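Local coordinates for protein PHOX (PDB 4A9V) that hydrolyses phosphate monoesters as an alkaline phosphatase, using a complex iron-calcium cofactor held in a beta-propeller, at residues H246-E251 with L267-H272; E273-A278 with V287-D292; F297-V302 with L324-F329. All blocks are in the same frame, centred on the assembly; numbering follows the deposited sequence.

Interaction 1 of 3, residues H246-E251 with L267-H272; sequences HGWVVE and LGRFKH
Arg269 lays the start of its side chain on the indole of Trp248: CB stands 3.5 Å from the centroid of the six-membered ring, 10° off the ring normal, a CH-pi contact over the face. The extended chain then runs on past the ring, and NE makes a weak hydrogen bond of 3.0 Å to His246 O; the two other guanidinium nitrogens are held by Ile369 O and Leu243 O. Gly247 O takes the backbone N-H of Phe270 at 3.0 Å, in the carbonyl plane. Val249 turns CG2 over one face of the His272 imidazole, 3.6 Å from its centroid, while Phe270 lies on the opposite face. These contacts join the connection between strands 262-264 and 276-279 of the beta-propeller to strand 249-252 and the residues leading into it. With an alanine in place of Trp248, Arg269 would probably lose the surface under its aliphatic chain, and Asn244 O the indole N-H. Further out, the His272 ring is fixed in rotation by NE2, which donates to Gly268 O at 2.7 Å from above the carbonyl plane. A water accepts from Val249 N and donates to the same Gly268 O, and Met289 packs against Val249, Leu267, Phe270 and His272.

Interaction 2 of 3, residues E273-A278 with V287-D292; sequences ENAALA and VYMGDD. With CA (calcium ion), chain Q; FEO (mu-oxo-diiron), chain S.
Ala275 and Val287 meet methyl to methyl, CB to CG1 at 3.6 Å. Because Val287 holds CG1 anti to its backbone N (chi1 -172°), that branch reaches Ala275, while CG2 lies alongside Leu277 with its nearest approach to CD1 at 4.1 Å. The two branches of one valine thus serve alternate residues of the facing segment, Ala275 and Leu277. Next to it the Met289 chain passes Ala275 and leads away toward Phe301. The face bearing Ala276 and Tyr288 is shaped differently: the small Ala276 sits against the Tyr288 CB, and Ala278 touches the ring at CE2, so two alanines accommodate one large aromatic whose hydroxyl is bonded to His439 ND1.

This is an antiparallel beta hairpin, strands 276-279 and 284-290. Ala276 and Tyr288 form a hydrogen-bonded pair with both N...O distances 2.9 Å, the bond from Ala276 N to Tyr288 O nearly straight at 176°. Toward Glu273 two waters bridge the segments: one accepts from Asn274 N and Gly290 N, another donates to Asn274 O and Gly290 O. Glu273 N to Gly290 O then ties the ends together directly.

Beyond that tie, the residues flanking the hairpin strands carry metal ligands. Glu273, bent at chi2 (93°), puts OE1 2.0 Å from FE2 of the mu-oxo-diiron group and OE2 2.3 Å from the calcium ion. Asp292 OD2 lies 2.0 Å from the same iron, its OD1 held by Arg385 in a salt bridge; Glu194 and Glu387 complete the protein ligands of that iron. Glu273 OE1 and Asp292 OD2 approach to 3.3 Å, a closeness that the shared iron probably makes tolerable, and the Glu273 carboxylate, together with the mu-oxo oxygen, joins iron and calcium in one cluster.

Interaction 3 of 3, residues F297-V302 with L324-F329; sequences FIYKFV and LYVARF
Leu324 leans its CD1 over the backbone of strand 296-303, 3.8 Å from Lys300 O, and touches the CB atoms of Tyr299 and Phe301. Tyr325 exchanges two backbone bonds with Lys300; the one from Tyr325 N to Lys300 O is 2.7 Å long, and the same carbonyl oxygen lies at the edge of the Tyr325 ring, in its plane. The ring's CE1 also meets Val302 CG2. Val326 places CG2 anti to its backbone N (chi1 69° for CG1), which brings that methyl over one face of the Tyr299 ring, 4.0 Å from the centroid, and 3.5 Å from Phe297 CB. Ala327 donates its N-H to Ile298 O, with a water linking Ile298 N to Ala327 O. Finally the side chain of Phe329 crosses that of Ile298 at about a right angle, its CZ 4.0 Å from Ile298 CD1. These are adjacent antiparallel strands of the propeller, 296-303 and 322-329, with helix 371-377 packed on Phe297, Tyr299 and Val326. Nearly everything touching between the side chains is apolar and buried, and the amine of Lys300 finds His439 O and the Trp345 ring outside this pair, so cohesion here rests on backbone bonds and hydrocarbon packing.

Overall arrangement
The three contacts follow one another along the chain, with interaction 2 at the metal site and the other two beside it. Interaction 2 carries the ligands themselves; in interaction 1 the His272 side chain is about 9 Å from the mu-oxo-diiron group, and the Ile298 side chain of interaction 3 is about 9 Å from that of Glu273. The centre of interaction 2 lies about 10 Å from the centres of both others, which are themselves about 14 Å apart. Lys271 O meets Asp292 N at 3.0 Å, a probable hydrogen bond to the backbone of the iron ligand itself. Strands 284-290 and 296-303 are sheet neighbours, Met289 O to Tyr299 N being 2.8 Å. Phe270 packs on Tyr299, joining interactions 1 and 3.

Interaction 1 of 3, residues H246-E251 with L267-H272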
loop_
_atom_site.group_PDB
_atom_site.type_symbol
_atom_site.label_atom_id
_atom_site.label_comp_id
_atom_site.label_asym_id
_atom_site.label_seq_id
_atom_site.Cartn_x
_atom_site.Cartn_y
_atom_site.Cartn_z
ATOM N N HIS A 246 -1.213 -14.588 7.869
ATOM C CA HIS A 246 -0.779 -13.474 7.036
ATOM C C HIS A 246 -1.980 -12.930 6.304
ATOM O O HIS A 246 -3.035 -13.575 6.242
ATOM C CB HIS A 246 0.303 -13.937 6.058
ATOM C CG HIS A 246 1.484 -14.561 6.738
ATOM N ND1 HIS A 246 2.462 -13.820 7.314
ATOM C CD2 HIS A 246 1.720 -15.881 7.099
ATOM C CE1 HIS A 246 3.298 -14.645 7.976
ATOM N NE2 HIS A 246 2.837 -15.901 7.856
ATOM N N GLY A 247 -1.848 -11.708 5.792
ATOM C CA GLY A 247 -2.982 -10.955 5.264
ATOM C C GLY A 247 -3.614 -10.014 6.283
ATOM O O GLY A 247 -4.808 -9.714 6.197
ATOM N N TRP A 248 -2.797 -9.498 7.199
ATOM C CA TRP A 248 -3.269 -8.639 8.286
ATOM C C TRP A 248 -2.600 -7.291 8.240
ATOM O O TRP A 248 -1.584 -7.094 7.559
ATOM C CB TRP A 248 -2.971 -9.308 9.627
ATOM C CG TRP A 248 -3.541 -10.699 9.752
ATOM C CD1 TRP A 248 -2.868 -11.904 9.601
ATOM C CD2 TRP A 248 -4.922 -11.066 10.069
ATOM N NE1 TRP A 248 -3.720 -12.967 9.792
ATOM C CE2 TRP A 248 -4.964 -12.519 10.102
ATOM C CE3 TRP A 248 -6.082 -10.352 10.341
ATOM C CZ2 TRP A 248 -6.111 -13.204 10.454
ATOM C CZ3 TRP A 248 -7.245 -11.056 10.649
ATOM C CH2 TRP A 248 -7.252 -12.452 10.722
ATOM N N VAL A 249 -3.189 -6.344 8.957
ATOM C CA VAL A 249 -2.545 -5.088 9.300
ATOM C C VAL A 249 -1.701 -5.314 10.548
ATOM O O VAL A 249 -2.161 -5.898 11.528
ATOM C CB VAL A 249 -3.596 -3.999 9.556
ATOM C CG1 VAL A 249 -2.920 -2.687 9.919
ATOM C CG2 VAL A 249 -4.469 -3.815 8.325
ATOM N N VAL A 250 -0.456 -4.861 10.485
ATOM C CA VAL A 250 0.519 -5.086 11.540
ATOM C C VAL A 250 0.957 -3.739 12.115
ATOM O O VAL A 250 1.298 -2.821 11.374
ATOM C CB VAL A 250 1.745 -5.837 10.979
ATOM C CG1 VAL A 250 2.753 -6.112 12.081
ATOM C CG2 VAL A 250 1.316 -7.128 10.307
ATOM N N GLU A 251 0.903 -3.607 13.437
ATOM C CA GLU A 251 1.227 -2.365 14.123
ATOM C C GLU A 251 2.642 -2.438 14.706
ATOM O O GLU A 251 3.011 -3.406 15.387
ATOM C CB GLU A 251 0.202 -2.097 15.227
ATOM C CG GLU A 251 0.371 -0.739 15.888
ATOM C CD GLU A 251 -0.752 -0.360 16.840
ATOM O OE1 GLU A 251 -1.597 -1.226 17.158
ATOM O OE2 GLU A 251 -0.726 0.781 17.348
ATOM N N LEU A 267 -8.974 -5.960 12.415
ATOM C CA LEU A 267 -9.069 -5.202 11.169
ATOM C C LEU A 267 -9.257 -6.107 9.947
ATOM O O LEU A 267 -9.441 -5.611 8.836
ATOM C CB LEU A 267 -7.846 -4.291 10.990
ATOM C CG LEU A 267 -7.889 -2.948 11.725
ATOM C CD1 LEU A 267 -8.027 -3.104 13.237
ATOM C CD2 LEU A 267 -6.651 -2.129 11.386
ATOM N N GLY A 268 -9.339 -7.419 10.168
ATOM C CA GLY A 268 -9.721 -8.350 9.111
ATOM C C GLY A 268 -8.555 -8.836 8.264
ATOM O O GLY A 268 -7.505 -8.185 8.204
ATOM N N ARG A 269 -8.754 -9.980 7.616
ATOM C CA ARG A 269 -7.742 -10.594 6.763
ATOM C C ARG A 269 -8.173 -10.503 5.305
ATOM O O ARG A 269 -9.269 -10.944 4.944
ATOM C CB ARG A 269 -7.539 -12.064 7.155
ATOM C CG ARG A 269 -6.615 -12.823 6.222
ATOM C CD ARG A 269 -6.246 -14.164 6.822
ATOM N NE ARG A 269 -5.646 -15.066 5.847
ATOM C CZ ARG A 269 -6.328 -15.862 5.032
ATOM N NH1 ARG A 269 -7.651 -15.863 5.032
ATOM N NH2 ARG A 269 -5.676 -16.614 4.161
ATOM N N PHE A 270 -7.317 -9.908 4.482
ATOM C CA PHE A 270 -7.529 -9.738 3.050
ATOM C C PHE A 270 -6.230 -9.147 2.487
ATOM O O PHE A 270 -5.209 -9.154 3.177
ATOM C CB PHE A 270 -8.804 -8.907 2.715
ATOM C CG PHE A 270 -8.935 -7.596 3.462
ATOM C CD1 PHE A 270 -8.417 -6.422 2.933
ATOM C CD2 PHE A 270 -9.779 -7.500 4.561
ATOM C CE1 PHE A 270 -8.659 -5.203 3.537
ATOM C CE2 PHE A 270 -10.025 -6.288 5.166
ATOM C CZ PHE A 270 -9.492 -5.136 4.639
ATOM N N LYS A 271 -6.222 -8.779 1.212
ATOM C CA LYS A 271 -5.000 -8.304 0.580
ATOM C C LYS A 271 -4.896 -6.784 0.764
ATOM O O LYS A 271 -5.277 -5.992 -0.100
ATOM C CB LYS A 271 -4.938 -8.764 -0.877
ATOM C CG LYS A 271 -4.941 -10.274 -0.957
ATOM C CD LYS A 271 -4.727 -10.843 -2.344
ATOM C CE LYS A 271 -4.940 -12.347 -2.308
ATOM N NZ LYS A 271 -4.821 -12.982 -3.647
ATOM N N HIS A 272 -4.507 -6.402 1.978
ATOM C CA HIS A 272 -4.544 -5.008 2.410
ATOM C C HIS A 272 -3.594 -4.156 1.609
ATOM O O HIS A 272 -2.395 -4.434 1.581
ATOM C CB HIS A 272 -4.118 -4.915 3.870
ATOM C CG HIS A 272 -5.108 -5.483 4.844
ATOM N ND1 HIS A 272 -6.094 -4.731 5.384
ATOM C CD2 HIS A 272 -5.202 -6.734 5.429
ATOM C CE1 HIS A 272 -6.790 -5.472 6.257
ATOM N NE2 HIS A 272 -6.252 -6.693 6.286
HETATM O O HOH W 1 -5.788 -6.880 10.024
#

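Interaction 2 of 3, residues E273-A278 with V287-D292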
loop_
_atom_site.group_PDB
_atom_site.type_symbol
_atom_site.label_atom_id
_atom_site.label_comp_id
_atom_site.label_asym_id
_atom_site.label_seq_id
_atom_site.Cartn_x
_atom_site.Cartn_y
_atom_site.Cartn_z
ATOM N N GLU A 273 -4.082 -3.027 1.096
ATOM C CA GLU A 273 -3.216 -2.039 0.455
ATOM C C GLU A 273 -2.684 -1.048 1.493
ATOM O O GLU A 273 -1.512 -1.101 1.858
ATOM C CB GLU A 273 -3.937 -1.312 -0.668
ATOM C CG GLU A 273 -3.019 -0.354 -1.415
ATOM C CD GLU A 273 -2.369 -0.962 -2.641
ATOM O OE1 GLU A 273 -2.847 -2.034 -3.091
ATOM O OE2 GLU A 273 -1.409 -0.339 -3.164
ATOM N N ASN A 274 -3.531 -0.134 1.967
ATOM C CA ASN A 274 -3.132 0.803 3.021
ATOM C C ASN A 274 -4.195 0.898 4.108
ATOM O O ASN A 274 -5.177 0.159 4.120
ATOM C CB ASN A 274 -2.694 2.185 2.462
ATOM C CG ASN A 274 -3.830 3.192 2.358
ATOM O OD1 ASN A 274 -4.977 2.843 2.073
ATOM N ND2 ASN A 274 -3.483 4.473 2.451
ATOM N N ALA A 275 -3.935 1.765 5.078
ATOM C CA ALA A 275 -4.777 1.891 6.256
ATOM C C ALA A 275 -4.874 3.375 6.602
ATOM O O ALA A 275 -3.914 3.979 7.065
ATOM C CB ALA A 275 -4.180 1.103 7.412
ATOM N N ALA A 276 -5.991 3.984 6.229
ATOM C CA ALA A 276 -6.163 5.433 6.312
ATOM C C ALA A 276 -6.842 5.806 7.619
ATOM O O ALA A 276 -7.985 5.420 7.857
ATOM C CB ALA A 276 -6.989 5.935 5.138
ATOM N N LEU A 277 -6.140 6.551 8.467
ATOM C CA LEU A 277 -6.656 6.910 9.788
ATOM C C LEU A 277 -7.584 8.116 9.727
ATOM O O LEU A 277 -7.271 9.125 9.101
ATOM C CB LEU A 277 -5.499 7.205 10.744
ATOM C CG LEU A 277 -5.014 6.034 11.597
ATOM C CD1 LEU A 277 -6.022 5.662 12.670
ATOM C CD2 LEU A 277 -4.650 4.834 10.745
ATOM N N ALA A 278 -8.643 8.048 10.524
ATOM C CA ALA A 278 -9.512 9.177 10.795
ATOM C C ALA A 278 -10.030 9.017 12.222
ATOM O O ALA A 278 -9.625 8.101 12.938
ATOM C CB ALA A 278 -10.661 9.213 9.787
ATOM N N VAL A 287 -10.284 3.380 10.636
ATOM C CA VAL A 287 -9.275 2.945 9.672
ATOM C C VAL A 287 -9.968 2.465 8.399
ATOM O O VAL A 287 -10.668 1.455 8.416
ATOM C CB VAL A 287 -8.395 1.810 10.232
ATOM C CG1 VAL A 287 -7.251 1.527 9.272
ATOM C CG2 VAL A 287 -7.886 2.137 11.631
ATOM N N TYR A 288 -9.839 3.226 7.314
ATOM C CA TYR A 288 -10.374 2.809 6.010
ATOM C C TYR A 288 -9.337 1.959 5.274
ATOM O O TYR A 288 -8.145 2.275 5.293
ATOM C CB TYR A 288 -10.731 4.031 5.151
ATOM C CG TYR A 288 -11.840 4.892 5.709
ATOM C CD1 TYR A 288 -13.165 4.523 5.560
ATOM C CD2 TYR A 288 -11.566 6.119 6.291
ATOM C CE1 TYR A 288 -14.188 5.335 6.016
ATOM C CE2 TYR A 288 -12.580 6.940 6.756
ATOM C CZ TYR A 288 -13.897 6.553 6.594
ATOM O OH TYR A 288 -14.927 7.354 7.040
ATOM N N MET A 289 -9.784 0.883 4.630
ATOM C CA MET A 289 -8.886 -0.130 4.084
ATOM C C MET A 289 -9.414 -0.686 2.766
ATOM O O MET A 289 -10.526 -1.206 2.715
ATOM C CB MET A 289 -8.752 -1.290 5.071
ATOM C CG MET A 289 -8.059 -0.916 6.364
ATOM S SD MET A 289 -8.047 -2.259 7.567
ATOM C CE MET A 289 -9.772 -2.269 8.062
ATOM N N GLY A 290 -8.543 -0.766 1.766
ATOM C CA GLY A 290 -8.867 -1.421 0.506
ATOM C C GLY A 290 -8.279 -2.821 0.430
ATOM O O GLY A 290 -7.223 -3.096 1.002
ATOM N N ASP A 291 -8.972 -3.699 -0.297
ATOM C CA ASP A 291 -8.520 -5.052 -0.636
ATOM C C ASP A 291 -8.202 -5.090 -2.128
ATOM O O ASP A 291 -9.114 -5.031 -2.953
ATOM C CB ASP A 291 -9.657 -6.038 -0.312
ATOM C CG ASP A 291 -9.281 -7.481 -0.505
ATOM O OD1 ASP A 291 -8.097 -7.789 -0.767
ATOM O OD2 ASP A 291 -10.179 -8.338 -0.325
ATOM N N ASP A 292 -6.916 -5.082 -2.483
ATOM C CA ASP A 292 -6.540 -4.917 -3.885
ATOM C C ASP A 292 -6.597 -6.237 -4.637
ATOM O O ASP A 292 -5.608 -6.955 -4.779
ATOM C CB ASP A 292 -5.171 -4.266 -4.036
ATOM C CG ASP A 292 -4.765 -4.124 -5.484
ATOM O OD1 ASP A 292 -5.616 -4.372 -6.365
ATOM O OD2 ASP A 292 -3.601 -3.754 -5.745
HETATM CA CA CA Q . 0.197 -0.322 -4.827
HETATM FE FE1 FEO S . 1.130 -3.582 -3.446
HETATM FE FE2 FEO S . -2.085 -3.052 -4.650
HETATM O O FEO S . -0.181 -2.736 -4.620
HETATM O O HOH W 2 -6.266 0.671 1.132
HETATM O O HOH W 3 -6.127 -2.446 3.668
HETATM O O HOH W 4 2.395 -1.971 -4.132
HETATM O O HOH W 5 1.327 0.378 -2.694
HETATM O O HOH W 6 2.086 1.179 -5.442
HETATM O O HOH W 7 1.181 -1.649 -6.871
HETATM O O HOH W 8 1.564 -4.642 -5.406
#

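Interaction 3 of 3, residues F297-V302 with L324-F329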
loop_
_atom_site.group_PDB
_atom_site.type_symbol
_atom_site.label_atom_id
_atom_site.label_comp_id
_atom_site.label_asym_id
_atom_site.label_seq_id
_atom_site.Cartn_x
_atom_site.Cartn_y
_atom_site.Cartn_z
ATOM N N PHE A 297 -13.354 -5.680 -2.136
ATOM C CA PHE A 297 -14.150 -4.691 -1.427
ATOM C C PHE A 297 -13.326 -3.607 -0.721
ATOM O O PHE A 297 -12.095 -3.692 -0.590
ATOM C CB PHE A 297 -15.052 -5.380 -0.405
ATOM C CG PHE A 297 -15.842 -6.535 -0.969
ATOM C CD1 PHE A 297 -16.589 -6.379 -2.125
ATOM C CD2 PHE A 297 -15.877 -7.763 -0.317
ATOM C CE1 PHE A 297 -17.378 -7.409 -2.600
ATOM C CE2 PHE A 297 -16.631 -8.814 -0.820
ATOM C CZ PHE A 297 -17.370 -8.638 -1.972
ATOM N N ILE A 298 -14.046 -2.591 -0.246
ATOM C CA ILE A 298 -13.518 -1.536 0.618
ATOM C C ILE A 298 -14.117 -1.693 2.016
ATOM O O ILE A 298 -15.321 -1.895 2.168
ATOM C CB ILE A 298 -13.865 -0.147 0.044
ATOM C CG1 ILE A 298 -13.171 0.051 -1.307
ATOM C CG2 ILE A 298 -13.476 0.955 1.023
ATOM C CD1 ILE A 298 -13.691 1.225 -2.106
ATOM N N TYR A 299 -13.254 -1.586 3.022
ATOM C CA TYR A 299 -13.586 -1.862 4.419
ATOM C C TYR A 299 -13.329 -0.636 5.307
ATOM O O TYR A 299 -12.615 0.298 4.931
ATOM C CB TYR A 299 -12.766 -3.047 4.949
ATOM C CG TYR A 299 -13.011 -4.354 4.232
ATOM C CD1 TYR A 299 -12.401 -4.628 3.010
ATOM C CD2 TYR A 299 -13.772 -5.359 4.817
ATOM C CE1 TYR A 299 -12.595 -5.841 2.370
ATOM C CE2 TYR A 299 -13.943 -6.584 4.197
ATOM C CZ TYR A 299 -13.363 -6.817 2.975
ATOM O OH TYR A 299 -13.556 -8.047 2.389
ATOM N N LYS A 300 -13.873 -0.678 6.518
ATOM C CA LYS A 300 -13.743 0.402 7.497
ATOM C C LYS A 300 -13.795 -0.216 8.890
ATOM O O LYS A 300 -14.761 -0.887 9.233
ATOM C CB LYS A 300 -14.891 1.394 7.321
ATOM C CG LYS A 300 -14.969 2.508 8.344
ATOM C CD LYS A 300 -16.332 3.179 8.230
ATOM C CE LYS A 300 -16.497 4.380 9.145
ATOM N NZ LYS A 300 -17.886 4.909 9.056
ATOM N N PHE A 301 -12.780 0.052 9.697
ATOM C CA PHE A 301 -12.774 -0.369 11.090
ATOM C C PHE A 301 -13.000 0.847 11.973
ATOM O O PHE A 301 -12.413 1.904 11.746
ATOM C CB PHE A 301 -11.431 -1.010 11.441
ATOM C CG PHE A 301 -11.304 -1.388 12.893
ATOM C CD1 PHE A 301 -11.877 -2.553 13.378
ATOM C CD2 PHE A 301 -10.633 -0.561 13.777
ATOM C CE1 PHE A 301 -11.795 -2.871 14.721
ATOM C CE2 PHE A 301 -10.507 -0.904 15.109
ATOM C CZ PHE A 301 -11.089 -2.063 15.583
ATOM N N VAL A 302 -13.847 0.689 12.983
ATOM C CA VAL A 302 -14.062 1.742 13.976
ATOM C C VAL A 302 -13.810 1.175 15.367
ATOM O O VAL A 302 -14.396 0.163 15.741
ATOM C CB VAL A 302 -15.496 2.303 13.915
ATOM C CG1 VAL A 302 -15.657 3.431 14.919
ATOM C CG2 VAL A 302 -15.831 2.761 12.499
ATOM N N LEU A 324 -15.702 -4.000 12.344
ATOM C CA LEU A 324 -15.299 -3.972 10.935
ATOM C C LEU A 324 -16.532 -3.931 10.045
ATOM O O LEU A 324 -17.479 -4.689 10.252
ATOM C CB LEU A 324 -14.450 -5.207 10.619
ATOM C CG LEU A 324 -13.857 -5.280 9.211
ATOM C CD1 LEU A 324 -12.831 -4.182 8.981
ATOM C CD2 LEU A 324 -13.249 -6.651 8.982
ATOM N N TYR A 325 -16.522 -2.990 9.103
ATOM C CA TYR A 325 -17.589 -2.792 8.129
ATOM C C TYR A 325 -17.040 -2.984 6.724
ATOM O O TYR A 325 -15.846 -2.829 6.483
ATOM C CB TYR A 325 -18.138 -1.368 8.233
ATOM C CG TYR A 325 -18.715 -1.008 9.580
ATOM C CD1 TYR A 325 -17.912 -0.485 10.591
ATOM C CD2 TYR A 325 -20.079 -1.081 9.807
ATOM C CE1 TYR A 325 -18.451 -0.100 11.805
ATOM C CE2 TYR A 325 -20.625 -0.714 11.020
ATOM C CZ TYR A 325 -19.805 -0.241 12.021
ATOM O OH TYR A 325 -20.339 0.106 13.242
ATOM N N VAL A 326 -17.953 -3.182 5.780
ATOM C CA VAL A 326 -17.616 -3.239 4.365
ATOM C C VAL A 326 -18.618 -2.383 3.583
ATOM O O VAL A 326 -19.753 -2.195 4.021
ATOM C CB VAL A 326 -17.590 -4.699 3.866
ATOM C CG1 VAL A 326 -18.990 -5.302 3.834
ATOM C CG2 VAL A 326 -16.907 -4.792 2.508
ATOM N N ALA A 327 -18.177 -1.813 2.464
ATOM C CA ALA A 327 -18.973 -0.840 1.726
ATOM C C ALA A 327 -19.902 -1.474 0.697
ATOM O O ALA A 327 -19.509 -2.382 -0.048
ATOM C CB ALA A 327 -18.068 0.171 1.038
ATOM N N ARG A 328 -21.072 -0.852 0.555
ATOM C CA ARG A 328 -21.923 -1.012 -0.617
ATOM C C ARG A 328 -22.149 0.369 -1.228
ATOM O O ARG A 328 -22.274 1.355 -0.508
ATOM C CB ARG A 328 -23.262 -1.659 -0.233
ATOM C CG ARG A 328 -24.108 -2.069 -1.430
ATOM C CD ARG A 328 -25.494 -2.549 -1.031
ATOM N NE ARG A 328 -25.450 -3.779 -0.255
ATOM C CZ ARG A 328 -26.498 -4.285 0.384
ATOM N NH1 ARG A 328 -27.641 -3.618 0.397
ATOM N NH2 ARG A 328 -26.386 -5.409 1.073
ATOM N N PHE A 329 -22.079 0.454 -2.551
ATOM C CA PHE A 329 -22.290 1.703 -3.275
ATOM C C PHE A 329 -23.500 1.525 -4.170
ATOM O O PHE A 329 -23.603 0.504 -4.866
ATOM C CB PHE A 329 -21.084 2.020 -4.160
ATOM C CG PHE A 329 -19.801 2.226 -3.401
ATOM C CD1 PHE A 329 -18.991 1.144 -3.089
ATOM C CD2 PHE A 329 -19.392 3.489 -3.004
ATOM C CE1 PHE A 329 -17.832 1.305 -2.354
ATOM C CE2 PHE A 329 -18.226 3.652 -2.272
ATOM C CZ PHE A 329 -17.473 2.553 -1.903
HETATM O O HOH W 9 -16.922 -2.599 -1.271
#